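Local coordinates for protein galactan 1,3-beta-galactosidase (Phanerochaete chrysosporium, PDB 7BYT) that probably hydrolyses beta-1,3-galactan as an exo-acting family 43 glycoside hydrolase and carries a carbohydrate-binding module that holds calcium and galactose, at residues 367-372 against 412-417; 307-312 against 330-335. All coordinates share one frame; numbering follows the deposited sequence. Where two conformers were deposited one is given.

Interaction 1 (367-372 against 412-417); sequences RNVTVS and SGQSNY. With NAG (2-acetamido-2-deoxy-beta-D-glucopyranose), chain B; GAL (beta-D-galactopyranose), chain G.
The carboxamide of Gln414 lies against the backbone of strand 367-372 and bonds to it at two points. NE2 gives a nearly straight bond to Asn368 O (3.0 Å, 173° at the hydrogen), with the acceptor in the plane of the amide, while OE1 receives Thr370 N at 2.9 Å. The side chain thus takes the place of a neighbouring strand's backbone; its first torsion sets CG between backbone N and carbonyl carbon (chi1 61°), and the extended chain beyond carries the amide inward to the strand. Both acceptors are approached from above their carbonyl planes. This buried amide is the tight part of the contact. The same Thr370 donates a hydrogen bond from OG1 to Ser412 O (2.7 Å) and passes alongside Gln414 in the opposite direction, its CG2 4.0 Å from Gln414 CB. Around Ser412, on the solvent side, the packing is looser, and a water joins its N to Thr370 O, the latter link weak. Toward the glycan, buried Asn368 is N-glycosylated through ND2, and its OD1 accepts ND2 of the partly exposed Asn416 at 2.9 Å, the two amide planes 63° apart. The same Asn416 ND2 also donates to O6 of the N-acetylglucosamine, and another water bridges Asn368 OD1 and Asn416 OD1. At the strand's start Arg367 stretches past Tyr417 O, its CD 3.5 Å away, and offers NH1 to O4 and NH2 to O5 of galactose, O4 lying at the guanidinium edge. A salt bridge from NE to Asp363 helps fix the group. One face of the Tyr417 ring meets galactose C6, 3.5 Å from CD2 and offset toward the rim. Arginine and aromatic ring gripping a single galactose suit the sugar site of a beta-sandwich carbohydrate-binding module, built here from a strand end and a loop.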
loop_
_atom_site.group_PDB
_atom_site.type_symbol
_atom_site.label_atom_id
_atom_site.label_comp_id
_atom_site.label_asym_id
_atom_site.label_seq_id
_atom_site.Cartn_x
_atom_site.Cartn_y
_atom_site.Cartn_z
ATOM N N ARG A 367 17.340 8.484 2.390
ATOM C CA ARG A 367 18.312 8.772 3.426
ATOM C C ARG A 367 18.055 7.799 4.577
ATOM O O ARG A 367 17.271 6.858 4.457
ATOM C CB ARG A 367 18.211 10.243 3.841
ATOM C CG ARG A 367 18.629 11.229 2.749
ATOM C CD ARG A 367 18.625 12.646 3.290
ATOM N NE ARG A 367 18.968 13.613 2.252
ATOM C CZ ARG A 367 19.351 14.864 2.497
ATOM N NH1 ARG A 367 19.449 15.312 3.744
ATOM N NH2 ARG A 367 19.640 15.673 1.483
ATOM N N ASN A 368 18.718 8.019 5.700
ATOM C CA ASN A 368 18.435 7.241 6.901
ATOM C C ASN A 368 18.981 8.032 8.074
ATOM O O ASN A 368 19.751 8.979 7.899
ATOM C CB ASN A 368 19.069 5.839 6.846
ATOM C CG ASN A 368 20.408 5.875 6.203
ATOM O OD1 ASN A 368 21.351 6.450 6.751
ATOM N ND2 ASN A 368 20.508 5.294 5.022
ATOM N N VAL A 369 18.590 7.622 9.275
ATOM C CA VAL A 369 18.995 8.316 10.494
ATOM C C VAL A 369 19.300 7.300 11.582
ATOM O O VAL A 369 18.573 6.320 11.753
ATOM C CB VAL A 369 17.936 9.349 10.949
ATOM C CG1 VAL A 369 16.614 8.692 11.393
ATOM C CG2 VAL A 369 18.513 10.258 12.039
ATOM N N THR A 370 20.388 7.530 12.312
ATOM C CA THR A 370 20.666 6.703 13.477
ATOM C C THR A 370 19.832 7.181 14.659
ATOM O O THR A 370 19.566 8.377 14.822
ATOM C CB THR A 370 22.146 6.760 13.854
ATOM O OG1 THR A 370 22.489 8.108 14.203
ATOM C CG2 THR A 370 23.018 6.286 12.705
ATOM N N VAL A 371 19.423 6.232 15.496
ATOM C CA VAL A 371 18.575 6.511 16.651
ATOM C C VAL A 371 19.137 5.751 17.847
ATOM O O VAL A 371 19.352 4.535 17.763
ATOM C CB VAL A 371 17.116 6.085 16.396
ATOM C CG1 VAL A 371 16.253 6.431 17.597
ATOM C CG2 VAL A 371 16.564 6.757 15.138
ATOM N N SER A 372 19.377 6.463 18.948
ATOM C CA SER A 372 19.781 5.855 20.208
ATOM C C SER A 372 18.797 6.281 21.283
ATOM O O SER A 372 18.502 7.473 21.426
ATOM C CB SER A 372 21.198 6.289 20.595
ATOM O OG SER A 372 21.513 5.899 21.921
ATOM N N SER A 412 23.694 10.635 15.388
ATOM C CA SER A 412 25.058 10.384 15.830
ATOM C C SER A 412 25.756 9.344 14.958
ATOM O O SER A 412 25.156 8.350 14.542
ATOM C CB SER A 412 25.065 9.914 17.280
ATOM O OG SER A 412 26.405 9.721 17.724
ATOM N N GLY A 413 27.044 9.576 14.690
ATOM C CA GLY A 413 27.903 8.557 14.119
ATOM C C GLY A 413 27.834 8.379 12.620
ATOM O O GLY A 413 28.761 7.803 12.040
ATOM N N GLN A 414 26.786 8.855 11.959
ATOM C CA GLN A 414 26.626 8.597 10.538
ATOM C C GLN A 414 27.337 9.656 9.710
ATOM O O GLN A 414 27.273 10.853 10.009
ATOM C CB GLN A 414 25.147 8.516 10.155
ATOM C CG GLN A 414 24.343 9.773 10.421
ATOM C CD GLN A 414 22.878 9.585 10.104
ATOM O OE1 GLN A 414 22.048 9.484 11.002
ATOM N NE2 GLN A 414 22.552 9.544 8.816
ATOM N N SER A 415 28.021 9.202 8.656
ATOM C CA SER A 415 28.749 10.123 7.793
ATOM C C SER A 415 27.847 10.796 6.771
ATOM O O SER A 415 28.186 11.880 6.287
ATOM C CB SER A 415 29.905 9.408 7.082
ATOM O OG SER A 415 29.431 8.323 6.312
ATOM N N ASN A 416 26.710 10.188 6.447
ATOM C CA ASN A 416 25.770 10.757 5.497
ATOM C C ASN A 416 24.791 11.678 6.215
ATOM O O ASN A 416 24.556 11.561 7.423
ATOM C CB ASN A 416 24.990 9.640 4.792
ATOM C CG ASN A 416 24.217 8.753 5.766
ATOM O OD1 ASN A 416 24.795 8.190 6.699
ATOM N ND2 ASN A 416 22.909 8.617 5.547
ATOM N N TYR A 417 24.225 12.610 5.456
ATOM C CA TYR A 417 23.153 13.441 5.988
ATOM C C TYR A 417 21.863 12.640 6.102
ATOM O O TYR A 417 21.446 11.948 5.162
ATOM C CB TYR A 417 22.929 14.661 5.097
ATOM C CG TYR A 417 23.977 15.738 5.266
ATOM C CD1 TYR A 417 24.081 16.458 6.448
ATOM C CD2 TYR A 417 24.874 16.020 4.247
ATOM C CE1 TYR A 417 25.044 17.445 6.608
ATOM C CE2 TYR A 417 25.838 17.002 4.394
ATOM C CZ TYR A 417 25.923 17.705 5.575
ATOM O OH TYR A 417 26.887 18.683 5.721
HETATM C C1 NAG B . 21.731 5.373 4.276
HETATM C C2 NAG B . 22.001 4.150 3.419
HETATM C C3 NAG B . 23.205 4.402 2.511
HETATM C C4 NAG B . 23.025 5.696 1.722
HETATM C C5 NAG B . 22.675 6.847 2.664
HETATM C C6 NAG B . 22.320 8.124 1.935
HETATM C C7 NAG B . 21.464 1.872 4.147
HETATM C C8 NAG B . 21.800 0.762 5.095
HETATM N N2 NAG B . 22.211 2.974 4.251
HETATM O O3 NAG B . 23.331 3.299 1.619
HETATM O O4 NAG B . 24.234 6.057 1.062
HETATM O O5 NAG B . 21.528 6.495 3.444
HETATM O O6 NAG B . 21.974 9.149 2.859
HETATM O O7 NAG B . 20.578 1.762 3.299
HETATM C C1 GAL G . 19.099 19.303 2.276
HETATM C C2 GAL G . 18.597 19.360 3.720
HETATM C C3 GAL G . 19.707 19.845 4.677
HETATM C C4 GAL G . 20.955 18.973 4.529
HETATM C C5 GAL G . 21.329 18.966 3.051
HETATM C C6 GAL G . 22.497 18.057 2.719
HETATM O O1 GAL G . 18.112 18.725 1.445
HETATM O O2 GAL G . 17.497 20.256 3.817
HETATM O O3 GAL G . 19.268 19.800 6.042
HETATM O O4 GAL G . 20.702 17.609 4.943
HETATM O O5 GAL G . 20.238 18.499 2.235
HETATM O O6 GAL G . 22.994 18.351 1.402
HETATM O O HOH W 1 23.844 5.900 7.847
HETATM O O HOH W 2 21.876 8.946 17.163
#

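Interaction 2 (307-312 against 330-335); sequences YEAENG and KAVGYL. With CA (calcium ion), chain E; GAL (beta-D-galactopyranose), chain G.
Glu310 and Lys330 meet at a calcium ion, in the beta-sandwich carbohydrate-binding module that also holds galactose. The carboxylate of Glu310 chelates the metal through both oxygens, each 2.5 Å away, and Lys330 adds its backbone O at 2.4 Å. Glu308 contributes OE1, while Ser327 and Asp422 complete the shell from outside these segments. Glu310 can be followed outward: its CB packs on Lys330 CB, and CG comes closer to the same atom at 3.7 Å. A bend at chi2 (-92°) then turns CD toward the ion, leaving OE1 and OE2 both beside Lys330 O without a hydrogen bond, since the shared metal brings these oxygens together. Behind the site Val332 sets CG2 against Ala309 CB (3.8 Å), an apolar contact in the buried interior, where Val332 also meets Ile320 and Val341. Tyr334, which follows strand 330-333, takes no part in the metal site and binds the sugar: one face of its ring receives galactose, C4 over the centre, 3.7 Å from the plane. A serine in its place would probably cost the galactose this stacking platform and leave the Tyr417 ring without its nearly perpendicular neighbour. The backbone of Tyr334 fixes the sugar's position as well, N donating to galactose O3 at 2.8 Å in an almost straight bond of 171°.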
loop_
_atom_site.group_PDB
_atom_site.type_symbol
_atom_site.label_atom_id
_atom_site.label_comp_id
_atom_site.label_asym_id
_atom_site.label_seq_id
_atom_site.Cartn_x
_atom_site.Cartn_y
_atom_site.Cartn_z
ATOM N N TYR A 307 6.424 15.374 19.830
ATOM C CA TYR A 307 7.561 16.155 20.302
ATOM C C TYR A 307 8.210 16.794 19.089
ATOM O O TYR A 307 8.612 16.087 18.161
ATOM C CB TYR A 307 8.588 15.251 21.002
ATOM C CG TYR A 307 8.042 14.514 22.201
ATOM C CD1 TYR A 307 7.373 13.301 22.054
ATOM C CD2 TYR A 307 8.182 15.034 23.485
ATOM C CE1 TYR A 307 6.857 12.627 23.159
ATOM C CE2 TYR A 307 7.675 14.361 24.593
ATOM C CZ TYR A 307 7.011 13.167 24.417
ATOM O OH TYR A 307 6.505 12.494 25.509
ATOM N N GLU A 308 8.321 18.121 19.093
ATOM C CA GLU A 308 8.925 18.820 17.965
ATOM C C GLU A 308 10.438 18.671 18.016
ATOM O O GLU A 308 11.054 18.842 19.068
ATOM C CB GLU A 308 8.564 20.304 17.988
ATOM C CG GLU A 308 7.097 20.599 17.882
ATOM C CD GLU A 308 6.519 20.357 16.494
ATOM O OE1 GLU A 308 7.272 20.046 15.539
ATOM O OE2 GLU A 308 5.283 20.486 16.360
ATOM N N ALA A 309 11.048 18.347 16.876
ATOM C CA ALA A 309 12.500 18.188 16.860
ATOM C C ALA A 309 13.215 19.494 17.205
ATOM O O ALA A 309 14.256 19.480 17.879
ATOM C CB ALA A 309 12.951 17.658 15.499
ATOM N N GLU A 310 12.665 20.629 16.753
ATOM C CA GLU A 310 13.267 21.937 16.975
ATOM C C GLU A 310 13.254 22.345 18.443
ATOM O O GLU A 310 13.968 23.283 18.815
ATOM C CB GLU A 310 12.557 22.991 16.119
ATOM C CG GLU A 310 11.077 23.171 16.410
ATOM C CD GLU A 310 10.177 22.306 15.536
ATOM O OE1 GLU A 310 10.615 21.218 15.099
ATOM O OE2 GLU A 310 9.028 22.728 15.273
ATOM N N ASN A 311 12.468 21.670 19.279
ATOM C CA ASN A 311 12.480 21.904 20.721
ATOM C C ASN A 311 13.498 21.029 21.439
ATOM O O ASN A 311 13.685 21.182 22.654
ATOM C CB ASN A 311 11.083 21.706 21.328
ATOM C CG ASN A 311 10.102 22.780 20.890
ATOM O OD1 ASN A 311 10.502 23.883 20.521
ATOM N ND2 ASN A 311 8.814 22.461 20.929
ATOM N N GLY A 312 14.164 20.119 20.721
ATOM C CA GLY A 312 15.207 19.306 21.301
ATOM C C GLY A 312 16.528 20.045 21.391
ATOM O O GLY A 312 16.663 21.207 21.007
ATOM N N LYS A 330 8.850 24.536 11.750
ATOM C CA LYS A 330 10.285 24.357 11.904
ATOM C C LYS A 330 10.639 22.878 11.902
ATOM O O LYS A 330 9.818 22.014 12.219
ATOM C CB LYS A 330 10.808 25.030 13.182
ATOM C CG LYS A 330 10.626 26.548 13.191
ATOM C CD LYS A 330 11.285 27.164 14.410
ATOM C CE LYS A 330 11.154 28.685 14.384
ATOM N NZ LYS A 330 11.037 29.219 12.997
ATOM N N ALA A 331 11.899 22.607 11.549
ATOM C CA ALA A 331 12.459 21.265 11.557
ATOM C C ALA A 331 13.940 21.404 11.874
ATOM O O ALA A 331 14.483 22.509 11.899
ATOM C CB ALA A 331 12.265 20.559 10.209
ATOM N N VAL A 332 14.599 20.279 12.116
ATOM C CA VAL A 332 16.041 20.267 12.345
ATOM C C VAL A 332 16.711 19.742 11.089
ATOM O O VAL A 332 16.388 18.644 10.618
ATOM C CB VAL A 332 16.416 19.435 13.581
ATOM C CG1 VAL A 332 17.946 19.361 13.727
ATOM C CG2 VAL A 332 15.795 20.049 14.835
ATOM N N GLY A 333 17.639 20.532 10.549
ATOM C CA GLY A 333 18.365 20.193 9.349
ATOM C C GLY A 333 19.825 19.889 9.638
ATOM O O GLY A 333 20.298 19.968 10.766
ATOM N N TYR A 334 20.540 19.531 8.573
ATOM C CA TYR A 334 21.950 19.147 8.682
ATOM C C TYR A 334 22.173 18.127 9.802
ATOM O O TYR A 334 23.098 18.226 10.611
ATOM C CB TYR A 334 22.868 20.379 8.757
ATOM C CG TYR A 334 22.953 21.036 7.390
ATOM C CD1 TYR A 334 21.968 21.913 6.954
ATOM C CD2 TYR A 334 23.972 20.702 6.509
ATOM C CE1 TYR A 334 22.020 22.471 5.683
ATOM C CE2 TYR A 334 24.031 21.261 5.244
ATOM C CZ TYR A 334 23.057 22.140 4.844
ATOM O OH TYR A 334 23.125 22.689 3.581
ATOM N N LEU A 335 21.280 17.139 9.854
ATOM C CA LEU A 335 21.409 16.022 10.772
ATOM C C LEU A 335 22.269 14.946 10.134
ATOM O O LEU A 335 22.267 14.761 8.913
ATOM C CB LEU A 335 20.035 15.442 11.111
ATOM C CG LEU A 335 19.243 16.254 12.131
ATOM C CD1 LEU A 335 17.841 15.678 12.227
ATOM C CD2 LEU A 335 19.934 16.219 13.501
HETATM CA CA CA E . 8.599 20.742 13.787
HETATM C C1 GAL G . 19.099 19.303 2.276
HETATM C C2 GAL G . 18.597 19.360 3.720
HETATM C C3 GAL G . 19.707 19.845 4.677
HETATM C C4 GAL G . 20.955 18.973 4.529
HETATM C C5 GAL G . 21.329 18.966 3.051
HETATM C C6 GAL G . 22.497 18.057 2.719
HETATM O O1 GAL G . 18.112 18.725 1.445
HETATM O O2 GAL G . 17.497 20.256 3.817
HETATM O O3 GAL G . 19.268 19.800 6.042
HETATM O O4 GAL G . 20.702 17.609 4.943
HETATM O O5 GAL G . 20.238 18.499 2.235
HETATM O O6 GAL G . 22.994 18.351 1.402
#

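Overall arrangement
Both contacts belong to the carbohydrate-binding module and converge on one galactose, but they join different elements. Interaction 1 ties strand 367-373 of the five-stranded sheet to the loop before strand 420-426, with direct hydrogen bonds in its inner part and waters and a glycan toward the surface. Interaction 2, the more buried, has no hydrogen bond between its segments: metal ligation and a small apolar contact join the 3-10 turn that follows strand 305-308 to strand 330-333. Their centres lie 14 Å apart, and they touch where Tyr417 CE1 packs 3.4 Å from Tyr334 CD2. Asp420, at the start of strand 420-426, adds a further bond to the shared sugar.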